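Local atomic coordinates of clavulanic acid biosynthesis oligopeptide binding protein 2 (Streptomyces clavuligerus, PDB entry 2WOL), a protein that probably binds oligopeptides as an extracellular solute-binding protein of the clavulanic acid biosynthetic pathway. Residues A[336-340]-A[400-404]. Sequence-based numbering, arbitrary orientation.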
loop_
_atom_site.group_PDB
_atom_site.type_symbol
_atom_site.label_atom_id
_atom_site.label_comp_id
_atom_site.label_asym_id
_atom_site.label_seq_id
_atom_site.Cartn_x
_atom_site.Cartn_y
_atom_site.Cartn_z
ATOM N N ASP A 336 -16.263 -1.635 -16.613
ATOM C CA ASP A 336 -15.995 -2.569 -17.707
ATOM C C ASP A 336 -14.596 -2.354 -18.280
ATOM O O ASP A 336 -13.914 -3.316 -18.635
ATOM C CB ASP A 336 -17.064 -2.468 -18.799
ATOM C CG ASP A 336 -18.379 -3.132 -18.402
ATOM O OD1 ASP A 336 -18.446 -3.746 -17.317
ATOM O OD2 ASP A 336 -19.353 -3.037 -19.181
ATOM N N ALA A 337 -14.168 -1.094 -18.342
ATOM C CA ALA A 337 -12.813 -0.760 -18.774
ATOM C C ALA A 337 -11.775 -1.297 -17.788
ATOM O O ALA A 337 -10.630 -1.550 -18.164
ATOM C CB ALA A 337 -12.664 0.747 -18.945
ATOM N N ARG A 338 -12.193 -1.467 -16.534
ATOM C CA ARG A 338 -11.328 -1.949 -15.456
ATOM C C ARG A 338 -11.373 -3.481 -15.292
ATOM O O ARG A 338 -10.649 -4.042 -14.465
ATOM C CB ARG A 338 -11.697 -1.243 -14.135
ATOM C CG ARG A 338 -10.664 -1.368 -13.015
ATOM C CD ARG A 338 -9.364 -0.661 -13.371
ATOM N NE ARG A 338 -8.200 -1.454 -12.983
ATOM C CZ ARG A 338 -6.941 -1.144 -13.283
ATOM N NH1 ARG A 338 -6.662 -0.043 -13.974
ATOM N NH2 ARG A 338 -5.953 -1.935 -12.883
ATOM N N GLY A 339 -12.209 -4.153 -16.082
ATOM C CA GLY A 339 -12.306 -5.618 -16.026
ATOM C C GLY A 339 -13.716 -6.175 -15.906
ATOM O O GLY A 339 -13.908 -7.396 -15.889
ATOM N N GLY A 340 -14.701 -5.283 -15.812
ATOM C CA GLY A 340 -16.110 -5.679 -15.809
ATOM C C GLY A 340 -16.487 -6.347 -17.125
ATOM O O GLY A 340 -15.739 -6.248 -18.108
ATOM N N GLY A 400 -2.060 1.007 -21.450
ATOM C CA GLY A 400 -2.590 -0.211 -20.839
ATOM C C GLY A 400 -3.979 -0.048 -20.249
ATOM O O GLY A 400 -4.855 0.564 -20.863
ATOM N N LYS A 401 -4.174 -0.598 -19.053
ATOM C CA LYS A 401 -5.480 -0.598 -18.389
ATOM C C LYS A 401 -5.957 0.813 -18.047
ATOM O O LYS A 401 -7.158 1.099 -18.089
ATOM C CB LYS A 401 -5.443 -1.467 -17.126
ATOM C CG LYS A 401 -6.779 -2.106 -16.763
ATOM C CD LYS A 401 -7.136 -3.242 -17.716
ATOM C CE LYS A 401 -8.480 -3.861 -17.366
ATOM N NZ LYS A 401 -9.053 -4.636 -18.506
ATOM N N PHE A 402 -5.009 1.684 -17.708
ATOM C CA PHE A 402 -5.299 3.089 -17.428
ATOM C C PHE A 402 -5.831 3.794 -18.672
ATOM O O PHE A 402 -6.691 4.673 -18.566
ATOM C CB PHE A 402 -4.044 3.804 -16.917
ATOM C CG PHE A 402 -3.775 3.616 -15.446
ATOM C CD1 PHE A 402 -4.234 2.492 -14.762
ATOM C CD2 PHE A 402 -3.023 4.557 -14.753
ATOM C CE1 PHE A 402 -3.966 2.322 -13.405
ATOM C CE2 PHE A 402 -2.745 4.394 -13.401
ATOM C CZ PHE A 402 -3.221 3.277 -12.724
ATOM N N ARG A 403 -5.307 3.416 -19.840
ATOM C CA ARG A 403 -5.747 3.988 -21.116
ATOM C C ARG A 403 -7.189 3.597 -21.442
ATOM O O ARG A 403 -7.975 4.434 -21.896
ATOM C CB ARG A 403 -4.797 3.597 -22.261
ATOM C CG ARG A 403 -5.228 4.077 -23.652
ATOM C CD ARG A 403 -5.383 5.593 -23.708
ATOM N NE ARG A 403 -6.121 6.039 -24.890
ATOM C CZ ARG A 403 -5.571 6.615 -25.955
ATOM N NH1 ARG A 403 -4.262 6.828 -26.009
ATOM N NH2 ARG A 403 -6.336 6.987 -26.971
ATOM N N LEU A 404 -7.531 2.333 -21.198
ATOM C CA LEU A 404 -8.906 1.867 -21.377
ATOM C C LEU A 404 -9.879 2.666 -20.514
ATOM O O LEU A 404 -10.958 3.042 -20.974
ATOM C CB LEU A 404 -9.033 0.370 -21.067
ATOM C CG LEU A 404 -8.267 -0.629 -21.942
ATOM C CD1 LEU A 404 -8.507 -2.045 -21.441
ATOM C CD2 LEU A 404 -8.643 -0.508 -23.414
#
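R338 and K401 both start with CG anti to the backbone N (chi1 -165° and -151°); R338 sets out away from helix 401-414 and turns back through bends at chi2 and chi3, while K401 bends once, at chi2, so the arginine head comes across the lysine chain. K401 CG lies over one face of the guanidinium, toward its rim, 3.5 Å from R338 NH1. The same NH1 reaches F402 CD1 at 3.6 Å; here nitrogen and ring meet at their edges, the two planes turned 67° apart, so this is not a face-on cation-pi stack. Farther along, K401 crosses the end of helix 331-337, its CE 3.3 Å from A337 O, while K401 NZ stays 6.4 Å from R338 NE, the charged ends not in contact. One turn on from K401, L404 meets A337: A337 CB lies 3.5 Å from L404 O and 4.2 Å from L404 CB. G339, with positive phi, closes helix 331-337 in a Schellman motif, and G400 is the N-cap of the other helix. R338 also has a weak, long ion pair with D529, and F402 packs inward against H305 and V450. The C-terminal end of helix 331-337 thus meets the first turn of the beta-alpha-beta crossover helix between parallel strands 391-398 and 418-425, in an alpha/beta lobe of the type II periplasmic-binding-protein fold.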